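Local coordinates for protein heme oxygenase (mycobilin-producing) (Mycobacterium tuberculosis, PDB 6PLE) that degrades heme oxidatively to mycobilin with release of free iron, working as a homodimer of the antibiotic biosynthesis monooxygenase family, at residues P2-N7 / F52-W57; A8-A13 / V83-S88; E18-F23 / F39-P44. The protein carries 1 engineered substitution. All blocks are in the same frame, centred on the assembly; numbering follows the deposited sequence.

Contact 1: P2-N7 / F52-W57; sequences PVVKIN and FVVTHW. With BLA (biliverdine IX alpha), chain C.
The backbone oxygen of Lys5 takes two bonds from a single residue, Thr55. The amide makes the regular strand bond, Thr55 N to Lys5 O at 3.1 Å; the hydroxyl adds a second, longer one, Thr55 OG1 to Lys5 O at 3.3 Å, in the carbonyl plane and on a lone pair. The hydroxyl gets there because chi1 of 78° sets OG1 between the backbone N and the carbonyl carbon, which turns the methyl CG2 toward the bilin, 3.3 Å from CAB of biliverdin. Val3, Lys5 and Asn7 form the hydrogen-bonded pairs with Trp57, Thr55 and Val53, the middle of the antiparallel sheet of a ferredoxin-like alpha+beta domain of the dimeric alpha-beta barrel clan. Their side chains share the face that carries the ligand. With CG anti to the backbone N (chi1 173°), Asn7 stretches its amide over to the bilin lactam and ND2 donates to OB of biliverdin at 2.9 Å, nearly straight at 166°. Val53 CG1 packs against the same pyrrole at C4B, and Trp57 presents its ring edge to the vinyl carbon CBB. Lys5 bends away toward Asp60 and Glu91, both salt-bridged to its NZ. On the other face Val4, Ile6, Val54 and His56 line up: Val4 CG1 meets Val54 CG1 at 3.9 Å, and Val4 CG2 lies 3.4 Å from His56 CD2. Nearer the ligand end, the Ile6 methyl CG2 approaches Phe52 CD2 at 3.6 Å.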
# COMPACT_ATOMS: atom_id res chain seq x y z
N PRO A 2 -23.08 2.68 -13.73
CA PRO A 2 -21.88 3.02 -12.95
C PRO A 2 -21.44 1.87 -12.04
O PRO A 2 -22.09 0.83 -11.93
CB PRO A 2 -22.33 4.24 -12.12
CG PRO A 2 -23.85 4.41 -12.37
CD PRO A 2 -24.30 3.13 -13.05
N VAL A 3 -20.29 2.07 -11.41
CA VAL A 3 -19.74 1.10 -10.48
C VAL A 3 -19.65 1.77 -9.13
O VAL A 3 -19.76 2.99 -9.01
CB VAL A 3 -18.38 0.58 -10.96
CG1 VAL A 3 -18.48 0.21 -12.42
CG2 VAL A 3 -17.32 1.66 -10.80
N VAL A 4 -19.45 0.97 -8.09
CA VAL A 4 -19.27 1.48 -6.74
C VAL A 4 -18.11 0.74 -6.12
O VAL A 4 -18.05 -0.49 -6.22
CB VAL A 4 -20.54 1.33 -5.87
CG1 VAL A 4 -20.18 1.47 -4.41
CG2 VAL A 4 -21.54 2.36 -6.24
N LYS A 5 -17.20 1.48 -5.51
CA LYS A 5 -16.08 0.93 -4.77
C LYS A 5 -16.30 1.27 -3.31
O LYS A 5 -16.37 2.45 -2.96
CB LYS A 5 -14.75 1.55 -5.22
CG LYS A 5 -13.96 0.83 -6.29
CD LYS A 5 -14.78 0.52 -7.51
CE LYS A 5 -13.89 -0.12 -8.55
NZ LYS A 5 -14.49 -1.30 -9.24
N ILE A 6 -16.34 0.26 -2.45
CA ILE A 6 -16.46 0.49 -1.02
C ILE A 6 -15.16 0.10 -0.36
O ILE A 6 -14.60 -0.96 -0.67
CB ILE A 6 -17.64 -0.27 -0.42
CG1 ILE A 6 -18.94 0.31 -1.00
CG2 ILE A 6 -17.58 -0.19 1.10
CD1 ILE A 6 -20.18 -0.14 -0.27
N ASN A 7 -14.66 0.96 0.53
CA ASN A 7 -13.40 0.75 1.23
C ASN A 7 -13.70 0.67 2.72
O ASN A 7 -14.02 1.67 3.36
CB ASN A 7 -12.39 1.85 0.89
CG ASN A 7 -11.11 1.76 1.72
OD1 ASN A 7 -10.88 0.80 2.47
ND2 ASN A 7 -10.26 2.78 1.59
N PHE A 52 -16.66 3.32 6.30
CA PHE A 52 -16.87 2.96 4.91
C PHE A 52 -16.65 4.20 4.07
O PHE A 52 -17.10 5.29 4.44
CB PHE A 52 -18.26 2.38 4.68
CG PHE A 52 -18.34 0.92 5.02
CD1 PHE A 52 -17.58 0.40 6.06
CD2 PHE A 52 -19.19 0.08 4.32
CE1 PHE A 52 -17.66 -0.92 6.39
CE2 PHE A 52 -19.27 -1.26 4.65
CZ PHE A 52 -18.50 -1.76 5.68
N VAL A 53 -15.90 4.04 2.98
CA VAL A 53 -15.79 5.03 1.93
C VAL A 53 -16.56 4.49 0.75
O VAL A 53 -16.11 3.53 0.11
CB VAL A 53 -14.33 5.30 1.51
CG1 VAL A 53 -14.28 6.59 0.67
CG2 VAL A 53 -13.38 5.36 2.71
N VAL A 54 -17.68 5.11 0.43
CA VAL A 54 -18.50 4.69 -0.71
C VAL A 54 -18.27 5.69 -1.83
O VAL A 54 -18.52 6.88 -1.66
CB VAL A 54 -19.99 4.62 -0.34
CG1 VAL A 54 -20.75 4.02 -1.45
CG2 VAL A 54 -20.18 3.84 0.96
N THR A 55 -17.78 5.20 -2.97
CA THR A 55 -17.44 6.02 -4.13
C THR A 55 -18.18 5.47 -5.35
O THR A 55 -18.19 4.26 -5.56
CB THR A 55 -15.92 6.02 -4.41
OG1 THR A 55 -15.55 4.80 -5.06
CG2 THR A 55 -15.14 6.11 -3.12
N HIS A 56 -18.79 6.35 -6.14
CA HIS A 56 -19.39 5.94 -7.41
C HIS A 56 -18.52 6.41 -8.56
O HIS A 56 -17.75 7.37 -8.42
CB HIS A 56 -20.82 6.48 -7.57
CG HIS A 56 -21.71 6.19 -6.40
ND1 HIS A 56 -21.46 6.67 -5.13
CD2 HIS A 56 -22.86 5.47 -6.31
CE1 HIS A 56 -22.41 6.26 -4.31
NE2 HIS A 56 -23.27 5.53 -5.00
N TRP A 57 -18.60 5.70 -9.69
CA TRP A 57 -17.79 6.00 -10.86
C TRP A 57 -18.56 5.58 -12.10
O TRP A 57 -19.38 4.66 -12.06
CB TRP A 57 -16.43 5.30 -10.85
CG TRP A 57 -15.69 5.39 -9.58
CD1 TRP A 57 -15.92 4.66 -8.44
CD2 TRP A 57 -14.57 6.22 -9.29
NE1 TRP A 57 -15.02 5.00 -7.46
CE2 TRP A 57 -14.18 5.96 -7.96
CE3 TRP A 57 -13.86 7.18 -10.02
CZ2 TRP A 57 -13.13 6.62 -7.35
CZ3 TRP A 57 -12.80 7.82 -9.42
CH2 TRP A 57 -12.43 7.54 -8.10
CHA BLA C . -7.62 7.99 3.71
NA BLA C . -8.70 8.49 1.42
C1A BLA C . -8.20 8.89 2.61
C2A BLA C . -8.30 10.24 2.70
C3A BLA C . -8.87 10.68 1.54
C4A BLA C . -9.12 9.57 0.75
CMA BLA C . -9.20 12.13 1.20
CAA BLA C . -7.82 10.99 3.95
CBA BLA C . -6.35 11.43 3.79
CGA BLA C . -5.40 10.47 4.52
O1A BLA C . -5.52 10.18 5.73
O2A BLA C . -4.44 9.98 3.88
CHB BLA C . -9.76 9.46 -0.66
NB BLA C . -10.12 6.96 -0.16
C1B BLA C . -10.22 8.24 -1.02
C2B BLA C . -10.92 7.81 -2.27
C3B BLA C . -11.22 6.42 -2.20
C4B BLA C . -10.75 5.81 -0.92
CMB BLA C . -11.27 8.72 -3.47
OB BLA C . -10.83 4.69 -0.56
CAB BLA C . -11.92 5.61 -3.28
CBB BLA C . -11.28 5.33 -4.40
NC BLA C . -7.52 5.18 -0.70
C1C BLA C . -7.90 4.89 -2.16
C2C BLA C . -7.88 3.40 -2.32
C3C BLA C . -7.53 2.79 -1.08
C4C BLA C . -7.28 3.82 -0.03
CMC BLA C . -8.20 2.67 -3.63
OC BLA C . -8.16 5.69 -3.00
CAC BLA C . -7.38 1.29 -0.76
CBC BLA C . -8.38 0.46 -0.89
CHD BLA C . -6.95 3.53 1.22
ND BLA C . -7.46 6.00 2.09
C1D BLA C . -7.01 4.61 2.32
C2D BLA C . -6.57 4.43 3.73
C3D BLA C . -6.78 5.73 4.40
C4D BLA C . -7.33 6.72 3.41
CMD BLA C . -6.02 3.15 4.38
CAD BLA C . -6.48 6.13 5.83
CBD BLA C . -5.20 6.96 5.71
CGD BLA C . -4.62 7.29 7.08
O1D BLA C . -4.33 6.36 7.86
O2D BLA C . -4.44 8.49 7.40

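Contact 2: A8-A13 / V83-S88; sequences AIEVPA and VATGAS. With BLA (biliverdine IX alpha), chain C.
Ile9 and Ala84 meet methyl to methyl where strand 3-9 of the ferredoxin-like sheet runs out and the loop between helix 76-80 and strand 89-93 comes back alongside it in roughly the opposite direction. Following Ile9 outward, CB branches to CG2, which packs on Ala84 CB at 3.6 Å and also lies near Gly86 O. The other branch, CG1, stands anti to the carbonyl carbon (chi1 -63°) and carries CD1 away from the loop to C3D of biliverdin, 3.6 Å off. One side chain therefore touches both the loop and the bilin it helps enclose. A few separate backbone hydrogen bonds join the two segments. Ala8 N donates to Ser88 O; the return bond from Ser88 N to Ala8 O is weak. Further along, Glu10 N points almost straight at Gly86 O, yet it stands well above that carbonyl plane. Next to it Thr85 N gives Glu10 O the shortest bond of the set, 2.7 Å. Glu10 extends its side chain past Gly86, where CD lies 3.8 Å from Gly86 CA, and Pro12 CD closes the far end against Val83 O and Thr85 CG2. Val83, Ala84, Thr85 and Gly86 belong to the heme-binding site, and Ala84, Thr85, Gly86 and Ala87 also touch a further bound biliverdin. The bend at Val83 turns two successive amides toward one propionate oxygen: Val83 N and Ala84 N each lie 2.8 Å from O1D of biliverdin, with Ala84 N-H aimed nearly straight at it, 175°.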
# COMPACT_ATOMS: atom_id res chain seq x y z
N ALA A 8 -13.59 -0.53 3.28
CA ALA A 8 -13.80 -0.69 4.72
C ALA A 8 -12.49 -0.38 5.43
O ALA A 8 -11.57 -1.19 5.44
CB ALA A 8 -14.31 -2.09 5.03
N ILE A 9 -12.38 0.82 6.00
CA ILE A 9 -11.15 1.25 6.66
C ILE A 9 -11.22 0.88 8.14
O ILE A 9 -12.23 1.14 8.80
CB ILE A 9 -10.92 2.75 6.46
CG1 ILE A 9 -10.73 3.08 4.97
CG2 ILE A 9 -9.71 3.20 7.23
CD1 ILE A 9 -10.19 4.49 4.71
N GLU A 10 -10.15 0.28 8.66
CA GLU A 10 -10.05 -0.07 10.07
C GLU A 10 -9.23 0.98 10.80
O GLU A 10 -8.15 1.36 10.35
CB GLU A 10 -9.42 -1.45 10.26
CG GLU A 10 -10.04 -2.57 9.42
CD GLU A 10 -9.15 -3.81 9.32
OE1 GLU A 10 -9.41 -4.66 8.44
OE2 GLU A 10 -8.19 -3.95 10.12
N VAL A 11 -9.75 1.43 11.94
CA VAL A 11 -9.16 2.51 12.72
C VAL A 11 -9.20 2.09 14.17
O VAL A 11 -10.26 1.68 14.67
CB VAL A 11 -9.91 3.84 12.53
CG1 VAL A 11 -9.48 4.53 11.24
CG2 VAL A 11 -11.42 3.60 12.54
N PRO A 12 -8.09 2.16 14.90
CA PRO A 12 -8.14 1.80 16.32
C PRO A 12 -9.11 2.71 17.04
O PRO A 12 -9.50 3.77 16.54
CB PRO A 12 -6.70 2.01 16.79
CG PRO A 12 -6.14 3.01 15.86
CD PRO A 12 -6.80 2.76 14.52
N ALA A 13 -9.51 2.28 18.23
CA ALA A 13 -10.54 2.98 18.97
C ALA A 13 -10.16 4.44 19.19
O ALA A 13 -9.02 4.76 19.54
CB ALA A 13 -10.76 2.30 20.32
N VAL A 83 -3.25 6.72 10.40
CA VAL A 83 -4.16 6.50 11.51
C VAL A 83 -4.98 5.22 11.31
O VAL A 83 -5.40 4.61 12.30
CB VAL A 83 -5.07 7.73 11.71
CG1 VAL A 83 -6.25 7.72 10.72
CG2 VAL A 83 -5.54 7.80 13.13
N ALA A 84 -5.15 4.78 10.06
CA ALA A 84 -5.80 3.52 9.74
C ALA A 84 -4.86 2.33 9.96
O ALA A 84 -3.64 2.47 9.89
CB ALA A 84 -6.27 3.54 8.29
N THR A 85 -5.44 1.16 10.22
CA THR A 85 -4.65 -0.06 10.38
C THR A 85 -5.04 -1.17 9.41
O THR A 85 -4.52 -2.29 9.54
CB THR A 85 -4.75 -0.61 11.81
OG1 THR A 85 -6.05 -1.19 12.03
CG2 THR A 85 -4.51 0.47 12.81
N GLY A 86 -5.92 -0.89 8.45
CA GLY A 86 -6.37 -1.90 7.51
C GLY A 86 -7.34 -1.30 6.51
O GLY A 86 -7.75 -0.14 6.63
N ALA A 87 -7.69 -2.11 5.51
CA ALA A 87 -8.64 -1.69 4.49
C ALA A 87 -9.03 -2.91 3.66
O ALA A 87 -8.30 -3.89 3.60
CB ALA A 87 -8.09 -0.58 3.57
N SER A 88 -10.20 -2.83 3.04
CA SER A 88 -10.60 -3.80 2.03
C SER A 88 -11.37 -3.07 0.94
O SER A 88 -12.19 -2.18 1.22
CB SER A 88 -11.47 -4.92 2.61
OG SER A 88 -11.05 -5.26 3.92
CHA BLA C . -7.62 7.99 3.71
NA BLA C . -8.70 8.49 1.42
C1A BLA C . -8.20 8.89 2.61
C2A BLA C . -8.30 10.24 2.70
C3A BLA C . -8.87 10.68 1.54
C4A BLA C . -9.12 9.57 0.75
CMA BLA C . -9.20 12.13 1.20
CAA BLA C . -7.82 10.99 3.95
CBA BLA C . -6.35 11.43 3.79
CGA BLA C . -5.40 10.47 4.52
O1A BLA C . -5.52 10.18 5.73
O2A BLA C . -4.44 9.98 3.88
CHB BLA C . -9.76 9.46 -0.66
NB BLA C . -10.12 6.96 -0.16
C1B BLA C . -10.22 8.24 -1.02
C2B BLA C . -10.92 7.81 -2.27
C3B BLA C . -11.22 6.42 -2.20
C4B BLA C . -10.75 5.81 -0.92
CMB BLA C . -11.27 8.72 -3.47
OB BLA C . -10.83 4.69 -0.56
CAB BLA C . -11.92 5.61 -3.28
CBB BLA C . -11.28 5.33 -4.40
NC BLA C . -7.52 5.18 -0.70
C1C BLA C . -7.90 4.89 -2.16
C2C BLA C . -7.88 3.40 -2.32
C3C BLA C . -7.53 2.79 -1.08
C4C BLA C . -7.28 3.82 -0.03
CMC BLA C . -8.20 2.67 -3.63
OC BLA C . -8.16 5.69 -3.00
CAC BLA C . -7.38 1.29 -0.76
CBC BLA C . -8.38 0.46 -0.89
CHD BLA C . -6.95 3.53 1.22
ND BLA C . -7.46 6.00 2.09
C1D BLA C . -7.01 4.61 2.32
C2D BLA C . -6.57 4.43 3.73
C3D BLA C . -6.78 5.73 4.40
C4D BLA C . -7.33 6.72 3.41
CMD BLA C . -6.02 3.15 4.38
CAD BLA C . -6.48 6.13 5.83
CBD BLA C . -5.20 6.96 5.71
CGD BLA C . -4.62 7.29 7.08
O1D BLA C . -4.33 6.36 7.86
O2D BLA C . -4.44 8.49 7.40

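Contact 3: E18-F23 / F39-P44; sequences ELEKRF and FQLLRP. With BLA (biliverdine IX alpha), chain C.
Phe23 leaves the helix with CG anti to the carbonyl carbon (chi1 -84°), and Leu41 leaves its strand with CG anti to the backbone N, which brings the leucine methyls over the phenyl ring. Leu41 CD2 sits above one face, 4.1 Å from the centroid and 21° off the normal, a CH-pi contact. The opposite face of Phe23 lies on biliverdin, with CZ 3.3 Å from C1A, so the ring is sandwiched between a strand leucine and the first pyrrole of the bilin. Phe39 fills in from the edge: its CZ lies near the plane of the Phe23 ring, 3.6 Å from CD2, and the two rings are inclined at 82°. Phe39 also reaches the ligand methyl CMB. Phe23 and the neighbouring Arg22 bind heme, so this packing of helix 16-24 on the sheet forms part of the active-site wall. Leu19, one turn before Phe23, adds its CD1 against the propionate carbon CAD of biliverdin at 3.9 Å.

Toward the surface the contact turns polar. Glu20 CG still brushes Leu41 CD2, while OE2 lies at the edge of the Arg43 guanidinium, 3.7 Å from NE, a long salt bridge. A stronger partner for OE2 is Tyr51, whose hydroxyl is hydrogen-bonded to it. Segments 18-23 and 39-42 run nearly antiparallel, the latter on strand 36-42, one of the two outermost strands of the sheet within this chain, with Thr55 of strand 51-57 against Phe39 and the Val11 and Val83 loops against Leu19.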
# COMPACT_ATOMS: atom_id res chain seq x y z
N GLU A 18 -9.80 11.50 14.31
CA GLU A 18 -8.56 11.77 13.60
C GLU A 18 -8.68 11.45 12.11
O GLU A 18 -8.49 12.33 11.26
CB GLU A 18 -7.43 10.96 14.22
CG GLU A 18 -6.63 11.73 15.22
CD GLU A 18 -5.17 11.39 15.13
OE1 GLU A 18 -4.76 10.40 15.79
OE2 GLU A 18 -4.44 12.10 14.38
N LEU A 19 -9.04 10.20 11.78
CA LEU A 19 -9.28 9.87 10.37
C LEU A 19 -10.32 10.80 9.74
O LEU A 19 -10.30 11.01 8.52
CB LEU A 19 -9.74 8.40 10.23
CG LEU A 19 -10.36 7.99 8.88
CD1 LEU A 19 -9.32 7.91 7.78
CD2 LEU A 19 -11.11 6.70 8.97
N GLU A 20 -11.20 11.38 10.54
CA GLU A 20 -12.18 12.29 9.96
C GLU A 20 -11.57 13.64 9.64
O GLU A 20 -11.73 14.16 8.53
CB GLU A 20 -13.37 12.44 10.90
CG GLU A 20 -14.43 11.40 10.67
CD GLU A 20 -15.54 11.50 11.67
OE1 GLU A 20 -15.86 12.63 12.09
OE2 GLU A 20 -16.07 10.43 12.06
N LYS A 21 -10.87 14.24 10.61
CA LYS A 21 -10.13 15.47 10.35
C LYS A 21 -9.19 15.32 9.15
O LYS A 21 -8.82 16.34 8.54
CB LYS A 21 -9.39 15.91 11.62
CG LYS A 21 -10.32 16.08 12.85
CD LYS A 21 -11.47 17.07 12.59
CE LYS A 21 -12.79 16.69 13.29
NZ LYS A 21 -13.11 15.23 13.30
N ARG A 22 -8.77 14.09 8.81
CA ARG A 22 -7.91 13.89 7.65
C ARG A 22 -8.69 13.94 6.33
O ARG A 22 -8.13 14.34 5.31
CB ARG A 22 -7.17 12.56 7.75
CG ARG A 22 -5.74 12.71 8.19
CD ARG A 22 -5.23 11.38 8.66
NE ARG A 22 -4.16 11.49 9.63
CZ ARG A 22 -3.23 10.57 9.80
NH1 ARG A 22 -3.25 9.48 9.06
NH2 ARG A 22 -2.28 10.72 10.72
N PHE A 23 -9.94 13.52 6.31
CA PHE A 23 -10.70 13.74 5.09
C PHE A 23 -11.06 15.22 4.95
O PHE A 23 -11.26 15.70 3.82
CB PHE A 23 -11.97 12.88 5.07
CG PHE A 23 -11.76 11.48 4.58
CD1 PHE A 23 -11.03 10.56 5.34
CD2 PHE A 23 -12.30 11.04 3.38
CE1 PHE A 23 -10.82 9.26 4.90
CE2 PHE A 23 -12.10 9.73 2.94
CZ PHE A 23 -11.35 8.84 3.70
N PHE A 39 -17.84 10.79 -3.34
CA PHE A 39 -17.84 9.75 -2.34
C PHE A 39 -18.59 10.19 -1.08
O PHE A 39 -18.77 11.38 -0.82
CB PHE A 39 -16.40 9.31 -2.01
CG PHE A 39 -15.59 10.29 -1.19
CD1 PHE A 39 -15.85 10.50 0.16
CD2 PHE A 39 -14.47 10.92 -1.75
CE1 PHE A 39 -15.07 11.37 0.92
CE2 PHE A 39 -13.68 11.79 -0.99
CZ PHE A 39 -13.98 12.01 0.35
N GLN A 40 -19.02 9.20 -0.30
CA GLN A 40 -19.43 9.41 1.08
C GLN A 40 -18.45 8.72 2.01
O GLN A 40 -17.95 7.63 1.72
CB GLN A 40 -20.83 8.88 1.34
CG GLN A 40 -21.73 8.84 0.15
CD GLN A 40 -22.98 8.03 0.43
OE1 GLN A 40 -23.99 8.54 0.96
NE2 GLN A 40 -22.93 6.74 0.08
N LEU A 41 -18.18 9.38 3.13
CA LEU A 41 -17.46 8.80 4.25
C LEU A 41 -18.48 8.50 5.34
O LEU A 41 -19.14 9.42 5.84
CB LEU A 41 -16.38 9.76 4.76
CG LEU A 41 -15.66 9.27 5.99
CD1 LEU A 41 -14.81 8.05 5.66
CD2 LEU A 41 -14.84 10.35 6.62
N LEU A 42 -18.61 7.23 5.70
CA LEU A 42 -19.64 6.78 6.63
C LEU A 42 -18.98 6.38 7.94
O LEU A 42 -18.10 5.52 7.96
CB LEU A 42 -20.43 5.62 6.03
CG LEU A 42 -21.11 5.84 4.67
CD1 LEU A 42 -21.77 4.56 4.17
CD2 LEU A 42 -22.12 6.97 4.71
N ARG A 43 -19.39 7.04 9.04
CA ARG A 43 -18.98 6.69 10.39
C ARG A 43 -19.87 5.58 10.93
O ARG A 43 -21.10 5.72 10.92
CB ARG A 43 -19.05 7.88 11.31
CG ARG A 43 -18.83 7.47 12.75
CD ARG A 43 -18.73 8.68 13.66
NE ARG A 43 -19.52 9.81 13.18
CZ ARG A 43 -20.83 9.98 13.42
NH1 ARG A 43 -21.51 9.07 14.13
NH2 ARG A 43 -21.44 11.06 12.94
N PRO A 44 -19.31 4.48 11.41
CA PRO A 44 -20.15 3.36 11.85
C PRO A 44 -20.73 3.62 13.22
O PRO A 44 -20.11 4.24 14.09
CB PRO A 44 -19.18 2.17 11.88
CG PRO A 44 -17.83 2.81 12.13
CD PRO A 44 -17.87 4.18 11.46
CHA BLA C . -7.62 7.99 3.71
NA BLA C . -8.70 8.49 1.42
C1A BLA C . -8.20 8.89 2.61
C2A BLA C . -8.30 10.24 2.70
C3A BLA C . -8.87 10.68 1.54
C4A BLA C . -9.12 9.57 0.75
CMA BLA C . -9.20 12.13 1.20
CAA BLA C . -7.82 10.99 3.95
CBA BLA C . -6.35 11.43 3.79
CGA BLA C . -5.40 10.47 4.52
O1A BLA C . -5.52 10.18 5.73
O2A BLA C . -4.44 9.98 3.88
CHB BLA C . -9.76 9.46 -0.66
NB BLA C . -10.12 6.96 -0.16
C1B BLA C . -10.22 8.24 -1.02
C2B BLA C . -10.92 7.81 -2.27
C3B BLA C . -11.22 6.42 -2.20
C4B BLA C . -10.75 5.81 -0.92
CMB BLA C . -11.27 8.72 -3.47
OB BLA C . -10.83 4.69 -0.56
CAB BLA C . -11.92 5.61 -3.28
CBB BLA C . -11.28 5.33 -4.40
NC BLA C . -7.52 5.18 -0.70
C1C BLA C . -7.90 4.89 -2.16
C2C BLA C . -7.88 3.40 -2.32
C3C BLA C . -7.53 2.79 -1.08
C4C BLA C . -7.28 3.82 -0.03
CMC BLA C . -8.20 2.67 -3.63
OC BLA C . -8.16 5.69 -3.00
CAC BLA C . -7.38 1.29 -0.76
CBC BLA C . -8.38 0.46 -0.89
CHD BLA C . -6.95 3.53 1.22
ND BLA C . -7.46 6.00 2.09
C1D BLA C . -7.01 4.61 2.32
C2D BLA C . -6.57 4.43 3.73
C3D BLA C . -6.78 5.73 4.40
C4D BLA C . -7.33 6.72 3.41
CMD BLA C . -6.02 3.15 4.38
CAD BLA C . -6.48 6.13 5.83
CBD BLA C . -5.20 6.96 5.71
CGD BLA C . -4.62 7.29 7.08
O1D BLA C . -4.33 6.36 7.86
O2D BLA C . -4.44 8.49 7.40

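Overall arrangement
All three contacts touch the same biliverdin. Contact 1 pairs the two central strands, 3-9 and 51-57; contact 2 continues along the end of strand 3-9 to the loop leading into strand 89-93, its centre about 17 Å away; contact 3 sets helix 16-24 on edge strand 36-42, with its centre about 14 Å from that of contact 1 and 11 Å from that of contact 2. Along the chain, contact 3 is nested within the loops closed by both others, whose segments alternate. Strand 51-57 links contacts 1 and 3 by bonding to strand 36-42. Sheet face, helix and loop each contribute residues to the bilin pocket; the loop also meets further bound bilins.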